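Local coordinates for protein major extracellular endoglucanase (Xanthomonas campestris pv. campestris, PDB 4TUF) that cleaves internal (1->4)-beta-D-glucosidic linkages in cellulose, lichenin and cereal beta-D-glucans, here represented by its family 5 glycoside hydrolase catalytic domain, at residues N31-M34 against H35-A39; T70-A73 against S74-Y77; A81-Q84 against G85-S88; L89-L92 against D93-A97; Q217-C221 against T222-I226. One frame throughout, in Å; residues are numbered along the deposited sequence.

Contact 1 (N31-M34 against H35-A39)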
loop_
_atom_site.group_PDB
_atom_site.type_symbol
_atom_site.label_atom_id
_atom_site.label_comp_id
_atom_site.label_asym_id
_atom_site.label_seq_id
_atom_site.Cartn_x
_atom_site.Cartn_y
_atom_site.Cartn_z
ATOM N N ASN A 31 14.971 10.571 4.870
ATOM C CA ASN A 31 14.477 11.880 5.295
ATOM C C ASN A 31 13.516 11.810 6.477
ATOM O O ASN A 31 13.374 12.781 7.219
ATOM C CB ASN A 31 13.786 12.587 4.131
ATOM C CG ASN A 31 14.743 12.939 3.010
ATOM O OD1 ASN A 31 15.958 12.997 3.207
ATOM N ND2 ASN A 31 14.196 13.187 1.824
ATOM N N HIS A 32 12.856 10.664 6.634
ATOM C CA HIS A 32 11.899 10.433 7.714
ATOM C C HIS A 32 10.800 11.498 7.774
ATOM O O HIS A 32 10.461 11.994 8.845
ATOM C CB HIS A 32 12.624 10.360 9.060
ATOM C CG HIS A 32 13.801 9.433 9.060
ATOM N ND1 HIS A 32 15.104 9.883 9.075
ATOM C CD2 HIS A 32 13.870 8.081 9.038
ATOM C CE1 HIS A 32 15.926 8.848 9.069
ATOM N NE2 HIS A 32 15.202 7.743 9.043
ATOM N N VAL A 33 10.247 11.838 6.616
ATOM C CA VAL A 33 9.135 12.779 6.525
ATOM C C VAL A 33 8.551 12.646 5.125
ATOM O O VAL A 33 9.282 12.318 4.192
ATOM C CB VAL A 33 9.587 14.245 6.805
ATOM C CG1 VAL A 33 10.581 14.724 5.753
ATOM C CG2 VAL A 33 8.391 15.193 6.897
ATOM N N MET A 34 7.247 12.875 4.969
ATOM C CA MET A 34 6.634 12.803 3.639
ATOM C C MET A 34 7.353 13.760 2.689
ATOM O O MET A 34 7.771 14.840 3.090
ATOM C CB MET A 34 5.133 13.114 3.695
ATOM C CG MET A 34 4.798 14.548 4.035
ATOM S SD MET A 34 3.027 14.890 4.015
ATOM C CE MET A 34 2.673 14.732 2.278
ATOM N N HIS A 35 7.514 13.337 1.439
ATOM C CA HIS A 35 8.307 14.068 0.454
ATOM C C HIS A 35 7.636 15.331 -0.065
ATOM O O HIS A 35 6.415 15.468 -0.011
ATOM C CB HIS A 35 8.637 13.162 -0.736
ATOM C CG HIS A 35 9.812 12.263 -0.508
ATOM N ND1 HIS A 35 9.959 11.055 -1.154
ATOM C CD2 HIS A 35 10.899 12.401 0.287
ATOM C CE1 HIS A 35 11.085 10.483 -0.763
ATOM N NE2 HIS A 35 11.674 11.280 0.111
ATOM N N GLY A 36 8.452 16.247 -0.580
ATOM C CA GLY A 36 7.953 17.431 -1.249
ATOM C C GLY A 36 7.890 18.664 -0.373
ATOM O O GLY A 36 7.484 19.738 -0.824
ATOM N N LEU A 37 8.301 18.525 0.880
ATOM C CA LEU A 37 8.247 19.651 1.801
ATOM C C LEU A 37 9.418 20.603 1.565
ATOM O O LEU A 37 9.626 21.542 2.332
ATOM C CB LEU A 37 8.220 19.164 3.252
ATOM C CG LEU A 37 7.079 18.190 3.567
ATOM C CD1 LEU A 37 6.853 18.042 5.065
ATOM C CD2 LEU A 37 5.784 18.597 2.866
ATOM N N TRP A 38 10.180 20.362 0.501
ATOM C CA TRP A 38 11.137 21.359 0.020
ATOM C C TRP A 38 10.452 22.282 -0.979
ATOM O O TRP A 38 10.905 23.398 -1.221
ATOM C CB TRP A 38 12.365 20.699 -0.622
ATOM C CG TRP A 38 12.037 19.702 -1.699
ATOM C CD1 TRP A 38 11.856 19.957 -3.027
ATOM C CD2 TRP A 38 11.858 18.290 -1.535
ATOM N NE1 TRP A 38 11.572 18.792 -3.700
ATOM C CE2 TRP A 38 11.570 17.754 -2.807
ATOM C CE3 TRP A 38 11.913 17.426 -0.435
ATOM C CZ2 TRP A 38 11.334 16.393 -3.010
ATOM C CZ3 TRP A 38 11.678 16.073 -0.638
ATOM C CH2 TRP A 38 11.390 15.572 -1.916
ATOM N N ALA A 39 9.348 21.809 -1.547
ATOM C CA ALA A 39 8.665 22.528 -2.613
ATOM C C ALA A 39 7.275 23.013 -2.202
ATOM O O ALA A 39 6.765 23.991 -2.749
ATOM C CB ALA A 39 8.565 21.648 -3.845
#
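V33 and L37 supply the closest apolar meeting of this turn: V33 CG2 lies 3.7 Å from L37 CD1, the two side chains converging at a slant. L37 CD1 also reaches M34 CG at 4.2 Å, here nearly at right angles, while L37 CG rests 3.5 Å from M34 O. One leucine therefore covers two successive residues of N31-M34. V33 can offer CG2 because that methyl lies opposite the backbone N (chi1 64° for CG1); M34 CG, turned between N and the carbonyl carbon, is thereby set beside L37 CD1.

All of this lies in the segment that follows strand 16-23 of the TIM barrel and leads into helix 42-51. M34 and L37 also pack on M45 of that helix, and V33 on I91 of helix 88-102.

The flat groups meet differently. N31 ND2 comes to the edge of the H35 ring, near its plane, 3.6 Å from NE2; the amide and ring planes stand 77° apart, and no hydrogen bond joins them. In turn, H35 CD2 lies in plane at the edge of the W38 indole, while G36 CA sits 3.7 Å above one indole face, displaced toward the rim. W329 meets W38 edge-to-face.

Among the polar bonds, A39 N to G36 O at 2.9 Å turns the chain just after G36, whose phi is positive (97°), and N31 N bonds to T29 OG1.

Contact 2 (T70-A73 against S74-Y77)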
loop_
_atom_site.group_PDB
_atom_site.type_symbol
_atom_site.label_atom_id
_atom_site.label_comp_id
_atom_site.label_asym_id
_atom_site.label_seq_id
_atom_site.Cartn_x
_atom_site.Cartn_y
_atom_site.Cartn_z
ATOM N N THR A 70 14.704 10.690 16.233
ATOM C CA THR A 70 15.006 10.721 14.808
ATOM C C THR A 70 14.564 12.060 14.220
ATOM O O THR A 70 13.390 12.427 14.293
ATOM C CB THR A 70 14.327 9.567 14.052
ATOM O OG1 THR A 70 14.916 8.323 14.451
ATOM C CG2 THR A 70 14.502 9.734 12.543
ATOM N N MET A 71 15.512 12.801 13.658
ATOM C CA MET A 71 15.197 14.099 13.075
ATOM C C MET A 71 14.907 13.968 11.586
ATOM O O MET A 71 15.471 13.107 10.912
ATOM C CB MET A 71 16.343 15.082 13.311
ATOM C CG MET A 71 16.543 15.461 14.778
ATOM S SD MET A 71 15.118 16.306 15.509
ATOM C CE MET A 71 15.067 17.815 14.537
ATOM N N PRO A 72 14.007 14.813 11.068
ATOM C CA PRO A 72 13.708 14.816 9.632
ATOM C C PRO A 72 14.743 15.587 8.818
ATOM O O PRO A 72 15.572 16.306 9.382
ATOM C CB PRO A 72 12.350 15.507 9.566
ATOM C CG PRO A 72 12.369 16.440 10.725
ATOM C CD PRO A 72 13.135 15.737 11.814
ATOM N N ALA A 73 14.691 15.433 7.500
ATOM C CA ALA A 73 15.573 16.171 6.605
ATOM C C ALA A 73 14.802 16.644 5.381
ATOM O O ALA A 73 13.680 16.194 5.138
ATOM C CB ALA A 73 16.754 15.313 6.189
ATOM N N SER A 74 15.416 17.560 4.632
ATOM C CA SER A 74 14.884 18.091 3.370
ATOM C C SER A 74 13.638 18.965 3.532
ATOM O O SER A 74 13.003 19.328 2.543
ATOM C CB SER A 74 14.576 16.952 2.386
ATOM O OG SER A 74 13.384 16.262 2.740
ATOM N N ILE A 75 13.284 19.317 4.763
ATOM C CA ILE A 75 12.131 20.182 4.959
ATOM C C ILE A 75 12.516 21.648 4.806
ATOM O O ILE A 75 13.429 22.130 5.477
ATOM C CB ILE A 75 11.483 19.988 6.338
ATOM C CG1 ILE A 75 11.088 18.527 6.546
ATOM C CG2 ILE A 75 10.257 20.883 6.475
ATOM C CD1 ILE A 75 10.498 18.256 7.909
ATOM N N ASP A 76 11.818 22.336 3.906
ATOM C CA ASP A 76 11.891 23.789 3.773
ATOM C C ASP A 76 11.019 24.437 4.845
ATOM O O ASP A 76 9.799 24.501 4.703
ATOM C CB ASP A 76 11.432 24.211 2.377
ATOM C CG ASP A 76 11.638 25.694 2.099
ATOM O OD1 ASP A 76 11.683 26.510 3.047
ATOM O OD2 ASP A 76 11.748 26.045 0.904
ATOM N N TYR A 77 11.639 24.927 5.914
ATOM C CA TYR A 77 10.869 25.421 7.053
ATOM C C TYR A 77 10.288 26.819 6.821
ATOM O O TYR A 77 9.592 27.354 7.682
ATOM C CB TYR A 77 11.730 25.404 8.320
ATOM C CG TYR A 77 12.040 24.004 8.800
ATOM C CD1 TYR A 77 11.049 23.209 9.364
ATOM C CD2 TYR A 77 13.317 23.470 8.680
ATOM C CE1 TYR A 77 11.319 21.923 9.801
ATOM C CE2 TYR A 77 13.598 22.179 9.116
ATOM C CZ TYR A 77 12.594 21.413 9.674
ATOM O OH TYR A 77 12.862 20.136 10.111
#
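S74 OG donates a hydrogen bond to A73 O, but the modelled 2.4 Å is so short that the exact length is doubtful; the backbone hydrogen bond between A73 and N31 is sounder evidence of how the bend is held. I75 N is 3.2 Å from A73 O, at an angle too poor for a bond. OG stands between the backbone N and the carbonyl carbon of S74 (chi1 76°), which places it near A73 O in the model, and S74 itself adopts a left-handed backbone conformation with positive phi.

The bend belongs to the long connection between strand 56-61 and helix 88-102 of the TIM barrel, and it is laid against the preceding beta-alpha connection: the side chain of S74 touches N31 and W38. At the far end the D76 carboxylate forms a salt bridge with R79 and accepts from S78 N.

Apolar contacts gather on P72. I75 CD1 reaches the proline ring at 3.7 Å from CB, and at 3.8 Å from CG. An extended chi2 (178°) carries that methyl out to the ring, while the other branch of the same residue, I75 CG2, sits 3.6 Å above one face of the Y77 ring, off toward its rim. Y77 approaches P72 nearly at right angles, with its OH 3.8 Å from P72 CG. I91 of helix 88-102 packs against both P72 and I75.

Contact 3 (A81-Q84 against G85-S88). With 2HP (dihydrogenphosphate ion), chain E.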
loop_
_atom_site.group_PDB
_atom_site.type_symbol
_atom_site.label_atom_id
_atom_site.label_comp_id
_atom_site.label_asym_id
_atom_site.label_seq_id
_atom_site.Cartn_x
_atom_site.Cartn_y
_atom_site.Cartn_z
ATOM N N ALA A 81 6.497 26.207 8.613
ATOM C CA ALA A 81 6.930 26.808 9.871
ATOM C C ALA A 81 6.477 26.028 11.097
ATOM O O ALA A 81 7.160 26.013 12.115
ATOM C CB ALA A 81 6.432 28.236 9.959
ATOM N N ASP A 82 5.325 25.379 11.003
ATOM C CA ASP A 82 4.779 24.684 12.158
ATOM C C ASP A 82 5.411 23.303 12.374
ATOM O O ASP A 82 5.024 22.582 13.296
ATOM C CB ASP A 82 3.260 24.556 12.027
ATOM C CG ASP A 82 2.846 23.717 10.838
ATOM O OD1 ASP A 82 3.658 23.562 9.903
ATOM O OD2 ASP A 82 1.702 23.213 10.839
ATOM N N LEU A 83 6.382 22.936 11.539
ATOM C CA LEU A 83 7.101 21.676 11.728
ATOM C C LEU A 83 8.500 21.896 12.303
ATOM O O LEU A 83 9.197 20.937 12.648
ATOM C CB LEU A 83 7.211 20.906 10.415
ATOM C CG LEU A 83 5.925 20.494 9.704
ATOM C CD1 LEU A 83 6.272 19.658 8.488
ATOM C CD2 LEU A 83 4.999 19.745 10.646
ATOM N N GLN A 84 8.907 23.159 12.406
ATOM C CA GLN A 84 10.240 23.495 12.898
ATOM C C GLN A 84 10.472 23.003 14.326
ATOM O O GLN A 84 9.694 23.304 15.232
ATOM C CB GLN A 84 10.465 25.004 12.823
ATOM C CG GLN A 84 11.927 25.406 12.779
ATOM C CD GLN A 84 12.109 26.859 12.413
ATOM O OE1 GLN A 84 11.136 27.610 12.292
ATOM N NE2 GLN A 84 13.358 27.269 12.233
ATOM N N GLY A 85 11.546 22.243 14.516
ATOM C CA GLY A 85 11.881 21.702 15.823
ATOM C C GLY A 85 11.308 20.320 16.088
ATOM O O GLY A 85 11.821 19.577 16.923
ATOM N N LEU A 86 10.242 19.969 15.376
ATOM C CA LEU A 86 9.579 18.686 15.585
ATOM C C LEU A 86 10.452 17.506 15.178
ATOM O O LEU A 86 11.199 17.585 14.205
ATOM C CB LEU A 86 8.266 18.632 14.805
ATOM C CG LEU A 86 7.208 19.664 15.187
ATOM C CD1 LEU A 86 5.895 19.371 14.470
ATOM C CD2 LEU A 86 7.014 19.699 16.696
ATOM N N THR A 87 10.356 16.415 15.931
ATOM C CA THR A 87 10.988 15.165 15.533
ATOM C C THR A 87 10.107 14.509 14.481
ATOM O O THR A 87 8.935 14.856 14.352
ATOM C CB THR A 87 11.193 14.217 16.727
ATOM O OG1 THR A 87 9.938 13.650 17.121
ATOM C CG2 THR A 87 11.781 14.969 17.902
ATOM N N SER A 88 10.660 13.569 13.728
ATOM C CA SER A 88 9.899 12.913 12.669
ATOM C C SER A 88 8.670 12.188 13.218
ATOM O O SER A 88 7.644 12.103 12.553
ATOM C CB SER A 88 10.788 11.934 11.900
ATOM O OG SER A 88 11.209 10.865 12.727
HETATM P P 2HP E . -0.677 24.143 13.329
HETATM O O1 2HP E . -1.666 24.645 14.353
HETATM O O2 2HP E . -0.498 25.170 12.232
HETATM O O3 2HP E . 0.651 23.893 14.005
HETATM O O4 2HP E . -1.194 22.856 12.727
#
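L83 to L86 form a type II beta turn, closed by L86 N donating to L83 O at 3.1 Å with an N-H...O angle of 149°; the donor stands above the carbonyl plane. G85, with phi of 92°, occupies the third position, where this turn type needs a positive phi. The turn follows the 3-10 segment 81-83 and leads to T87, the N-cap of helix 88-102 in the TIM barrel. The T87 side chain caps a backbone N beyond S88, and Q90 OE1 takes T87 N in return, as in a capping box.

Among the side chains, L86 folds back toward the start of the turn. Its CD1 meets L83 CD2 at 3.9 Å, the two leucines lying roughly perpendicular, and the same CD1 comes within 3.5 Å of D82 O. L86 CG is also 3.5 Å from L83 O, so the isobutyl group lies against two successive carbonyls.

The D82 side chain leaves the turn, its CG held between backbone N and carbonyl carbon (chi1 63°), and its carboxylate lies beside a bound dihydrogenphosphate. D82 OD1 accepts from W42 NE1, which holds OD1, and D82 OD2 lies 3.3 Å from phosphate O2.

Contact 4 (L89-L92 against D93-A97). With 2HP (dihydrogenphosphate ion), chain E.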
loop_
_atom_site.group_PDB
_atom_site.type_symbol
_atom_site.label_atom_id
_atom_site.label_comp_id
_atom_site.label_asym_id
_atom_site.label_seq_id
_atom_site.Cartn_x
_atom_site.Cartn_y
_atom_site.Cartn_z
ATOM N N LEU A 89 8.775 11.662 14.431
ATOM C CA LEU A 89 7.633 11.029 15.074
ATOM C C LEU A 89 6.509 12.041 15.273
ATOM O O LEU A 89 5.344 11.765 14.982
ATOM C CB LEU A 89 8.038 10.418 16.416
ATOM C CG LEU A 89 6.916 9.740 17.204
ATOM C CD1 LEU A 89 6.233 8.661 16.372
ATOM C CD2 LEU A 89 7.466 9.154 18.487
ATOM N N GLN A 90 6.871 13.224 15.754
ATOM C CA GLN A 90 5.892 14.277 15.983
ATOM C C GLN A 90 5.318 14.808 14.673
ATOM O O GLN A 90 4.205 15.327 14.646
ATOM C CB GLN A 90 6.516 15.411 16.793
ATOM C CG GLN A 90 6.875 15.003 18.210
ATOM C CD GLN A 90 7.772 16.010 18.896
ATOM O OE1 GLN A 90 8.407 16.840 18.244
ATOM N NE2 GLN A 90 7.832 15.944 20.220
ATOM N N ILE A 91 6.066 14.671 13.583
ATOM C CA ILE A 91 5.559 15.104 12.288
ATOM C C ILE A 91 4.576 14.058 11.760
ATOM O O ILE A 91 3.537 14.400 11.197
ATOM C CB ILE A 91 6.703 15.354 11.277
ATOM C CG1 ILE A 91 7.586 16.504 11.766
ATOM C CG2 ILE A 91 6.150 15.697 9.900
ATOM C CD1 ILE A 91 8.722 16.864 10.821
ATOM N N LEU A 92 4.895 12.784 11.968
ATOM C CA LEU A 92 3.970 11.707 11.634
ATOM C C LEU A 92 2.678 11.890 12.425
ATOM O O LEU A 92 1.581 11.825 11.863
ATOM C CB LEU A 92 4.595 10.341 11.922
ATOM C CG LEU A 92 3.777 9.088 11.585
ATOM C CD1 LEU A 92 3.374 9.084 10.116
ATOM C CD2 LEU A 92 4.549 7.807 11.941
ATOM N N ASP A 93 2.817 12.138 13.726
ATOM C CA ASP A 93 1.668 12.399 14.584
ATOM C C ASP A 93 0.793 13.501 13.998
ATOM O O ASP A 93 -0.426 13.357 13.902
ATOM C CB ASP A 93 2.120 12.788 15.995
ATOM C CG ASP A 93 2.652 11.607 16.790
ATOM O OD1 ASP A 93 2.595 10.459 16.287
ATOM O OD2 ASP A 93 3.112 11.828 17.931
ATOM N N LYS A 94 1.433 14.591 13.588
ATOM C CA LYS A 94 0.731 15.760 13.072
ATOM C C LYS A 94 0.079 15.508 11.705
ATOM O O LYS A 94 -0.984 16.054 11.408
ATOM C CB LYS A 94 1.699 16.940 12.982
ATOM C CG LYS A 94 1.039 18.297 13.040
ATOM C CD LYS A 94 2.078 19.395 13.192
ATOM C CE LYS A 94 1.423 20.716 13.553
ATOM N NZ LYS A 94 0.777 20.645 14.893
ATOM N N VAL A 95 0.719 14.688 10.875
ATOM C CA VAL A 95 0.186 14.388 9.549
ATOM C C VAL A 95 -1.043 13.480 9.628
ATOM O O VAL A 95 -2.053 13.726 8.968
ATOM C CB VAL A 95 1.253 13.732 8.646
ATOM C CG1 VAL A 95 0.616 13.200 7.373
ATOM C CG2 VAL A 95 2.346 14.734 8.303
ATOM N N ILE A 96 -0.953 12.434 10.443
ATOM C CA ILE A 96 -2.077 11.527 10.650
ATOM C C ILE A 96 -3.261 12.275 11.265
ATOM O O ILE A 96 -4.419 12.017 10.924
ATOM C CB ILE A 96 -1.662 10.335 11.534
ATOM C CG1 ILE A 96 -0.812 9.363 10.713
ATOM C CG2 ILE A 96 -2.873 9.601 12.081
ATOM C CD1 ILE A 96 0.041 8.443 11.545
ATOM N N ALA A 97 -2.962 13.227 12.144
ATOM C CA ALA A 97 -3.996 14.048 12.763
ATOM C C ALA A 97 -4.688 14.939 11.731
ATOM O O ALA A 97 -5.877 15.243 11.860
ATOM C CB ALA A 97 -3.400 14.894 13.891
HETATM P P 2HP E . -0.677 24.143 13.329
HETATM O O1 2HP E . -1.666 24.645 14.353
HETATM O O2 2HP E . -0.498 25.170 12.232
HETATM O O3 2HP E . 0.651 23.893 14.005
HETATM O O4 2HP E . -1.194 22.856 12.727
#
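The D93 carboxylate has L89 O squarely over one face, 3.2 Å from D93 CG, two acceptor groups in contact without a bond. Its oxygens are satisfied beyond the segment: OD1 is hydrogen-bonded to Y143 OH and OD2 forms a salt bridge with R142 NH2, both of helix 129-143. With chi1 at -73°, CG lies beside its own backbone N and so stays close to the preceding turn. L89 CD1 approaches from the side of OD1, at 4.1 Å.

Backbone bonds follow the i to i+4 pattern. D93 N donates to L89 O at 2.8 Å, and I96 N to L92 O at 3.0 Å, the latter almost straight (177°). K94 N to Q90 O and V95 N to I91 O complete the series.

Two apolar pairs flank these bonds. L92 CD1 meets I96 CD1 at 3.7 Å, and both residues lean on Y143. I91 CG2 faces V95 CG2 more loosely, at 4.2 Å.

K94 runs extended until its last torsion bends (chi4 65°), which brings NZ to 3.4 Å from phosphate O3, with K94 CE at 3.3 Å from the same oxygen. The lysine charge probably favours the anion there. L92 and I96 face L59 of strand 56-61, V95 faces W42 of helix 42-51, and D93 binds helix 129-143, as expected for an outer helix of a TIM barrel, packed between its strand and the helices beside it.

Contact 5 (Q217-C221 against T222-I226)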
loop_
_atom_site.group_PDB
_atom_site.type_symbol
_atom_site.label_atom_id
_atom_site.label_comp_id
_atom_site.label_asym_id
_atom_site.label_seq_id
_atom_site.Cartn_x
_atom_site.Cartn_y
_atom_site.Cartn_z
ATOM N N GLN A 217 -1.780 -16.879 -4.876
ATOM C CA GLN A 217 -2.174 -18.253 -5.202
ATOM C C GLN A 217 -2.122 -19.252 -4.030
ATOM O O GLN A 217 -3.053 -20.041 -3.873
ATOM C CB GLN A 217 -1.315 -18.793 -6.350
ATOM C CG GLN A 217 -1.696 -18.295 -7.730
ATOM C CD GLN A 217 -0.630 -18.614 -8.758
ATOM O OE1 GLN A 217 -0.753 -19.571 -9.522
ATOM N NE2 GLN A 217 0.435 -17.819 -8.771
ATOM N N PRO A 218 -1.049 -19.231 -3.207
ATOM C CA PRO A 218 -0.988 -20.248 -2.145
ATOM C C PRO A 218 -2.080 -20.129 -1.072
ATOM O O PRO A 218 -2.235 -21.045 -0.263
ATOM C CB PRO A 218 0.395 -20.017 -1.524
ATOM C CG PRO A 218 1.194 -19.384 -2.597
ATOM C CD PRO A 218 0.219 -18.482 -3.300
ATOM N N LEU A 219 -2.831 -19.032 -1.074
ATOM C CA LEU A 219 -3.948 -18.860 -0.144
ATOM C C LEU A 219 -5.048 -19.897 -0.385
ATOM O O LEU A 219 -5.861 -20.184 0.492
ATOM C CB LEU A 219 -4.517 -17.443 -0.264
ATOM C CG LEU A 219 -5.720 -17.064 0.595
ATOM C CD1 LEU A 219 -5.402 -17.259 2.073
ATOM C CD2 LEU A 219 -6.126 -15.627 0.320
ATOM N N ALA A 220 -5.072 -20.465 -1.583
ATOM C CA ALA A 220 -6.071 -21.472 -1.911
ATOM C C ALA A 220 -5.792 -22.789 -1.188
ATOM O O ALA A 220 -6.708 -23.566 -0.923
ATOM C CB ALA A 220 -6.123 -21.689 -3.416
ATOM N N CYS A 221 -4.523 -23.036 -0.875
ATOM C CA CYS A 221 -4.114 -24.266 -0.201
ATOM C C CYS A 221 -3.990 -24.056 1.298
ATOM O O CYS A 221 -4.181 -24.985 2.082
ATOM C CB CYS A 221 -2.777 -24.770 -0.751
ATOM S SG CYS A 221 -2.774 -25.112 -2.519
ATOM N N THR A 222 -3.666 -22.827 1.686
ATOM C CA THR A 222 -3.344 -22.519 3.072
ATOM C C THR A 222 -4.030 -21.240 3.524
ATOM O O THR A 222 -3.482 -20.149 3.380
ATOM C CB THR A 222 -1.817 -22.373 3.276
ATOM O OG1 THR A 222 -1.137 -23.464 2.638
ATOM C CG2 THR A 222 -1.477 -22.366 4.751
ATOM N N PRO A 223 -5.238 -21.371 4.075
ATOM C CA PRO A 223 -5.992 -20.237 4.616
ATOM C C PRO A 223 -5.221 -19.498 5.707
ATOM O O PRO A 223 -4.429 -20.102 6.427
ATOM C CB PRO A 223 -7.246 -20.893 5.197
ATOM C CG PRO A 223 -7.365 -22.186 4.489
ATOM C CD PRO A 223 -5.964 -22.640 4.224
ATOM N N LEU A 224 -5.458 -18.197 5.817
ATOM C CA LEU A 224 -4.847 -17.388 6.861
ATOM C C LEU A 224 -5.642 -17.479 8.157
ATOM O O LEU A 224 -6.867 -17.368 8.147
ATOM C CB LEU A 224 -4.748 -15.930 6.410
ATOM C CG LEU A 224 -3.722 -15.663 5.314
ATOM C CD1 LEU A 224 -3.904 -14.264 4.745
ATOM C CD2 LEU A 224 -2.312 -15.850 5.869
ATOM N N ASN A 225 -4.948 -17.679 9.272
ATOM C CA ASN A 225 -5.599 -17.661 10.574
ATOM C C ASN A 225 -5.724 -16.226 11.080
ATOM O O ASN A 225 -5.124 -15.847 12.089
ATOM C CB ASN A 225 -4.831 -18.519 11.572
ATOM C CG ASN A 225 -5.606 -18.760 12.846
ATOM O OD1 ASN A 225 -6.777 -18.388 12.956
ATOM N ND2 ASN A 225 -4.964 -19.395 13.817
ATOM N N ILE A 226 -6.493 -15.437 10.337
ATOM C CA ILE A 226 -6.763 -14.037 10.628
ATOM C C ILE A 226 -8.274 -13.861 10.534
ATOM O O ILE A 226 -8.884 -14.378 9.595
ATOM C CB ILE A 226 -6.043 -13.097 9.631
ATOM C CG1 ILE A 226 -4.530 -13.280 9.712
ATOM C CG2 ILE A 226 -6.407 -11.629 9.867
ATOM C CD1 ILE A 226 -3.767 -12.340 8.797
#
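L219 and L224 are brought together by their torsions: L219 has CG opposite its backbone N (chi1 178°), which sends the side chain forward along the chain, and L224 has CG beside its own N (chi1 -71°). As a result L219 CD1 comes to 4.0 Å from L224 CG. The same methyl also lies 3.7 Å from T222 O and 3.9 Å from L224 N, so it lies alongside the extended 222-224 backbone.

The backbone is closed by P218 O, which accepts twice. T222 N reaches it at 3.0 Å, in the carbonyl plane but with a bent N-H...O angle of 140°, and C221 N reaches it at 3.1 Å. A220 N to Q217 O adds a further short turn. The proline that follows T222 packs close to the end of the helix-like turn 217-221, with P223 CD 3.6 Å from C221 O.

C221 ties the turn to C204 through a disulfide. L219 contributes to a dihydrogenphosphate pocket together with F268, T271 and H272.

This is a loop of the family 5 TIM barrel, running from strand 192-195 to strand 231-238. W164 NE1 donates to T222 O, and W164 also packs on P218 and L219. On the barrel side L219 touches L233 and L224 touches L231, both in strand 231-238, while T222 and L224 meet N174 of helix 173-187.

Overall arrangement
Contacts 1 to 4 form one continuous patch, whereas contact 5 stands on the other side of the chain's centre, its centre 35 to 44 Å from theirs. Contacts 1 and 2 have centres about 7 Å apart and are joined by probable backbone hydrogen bonds, N31 O with A73 N (3.0 Å) and L37 O with D76 N (2.8 Å). Contacts 2 and 3 are linked by T70 O with S88 N (3.0 Å). I91 of contact 4 meets residues of all three others, and D82 of contact 3 and K94 of contact 4 share one dihydrogenphosphate. All five lie away from E157 and E278, the probable proton donor and nucleophile.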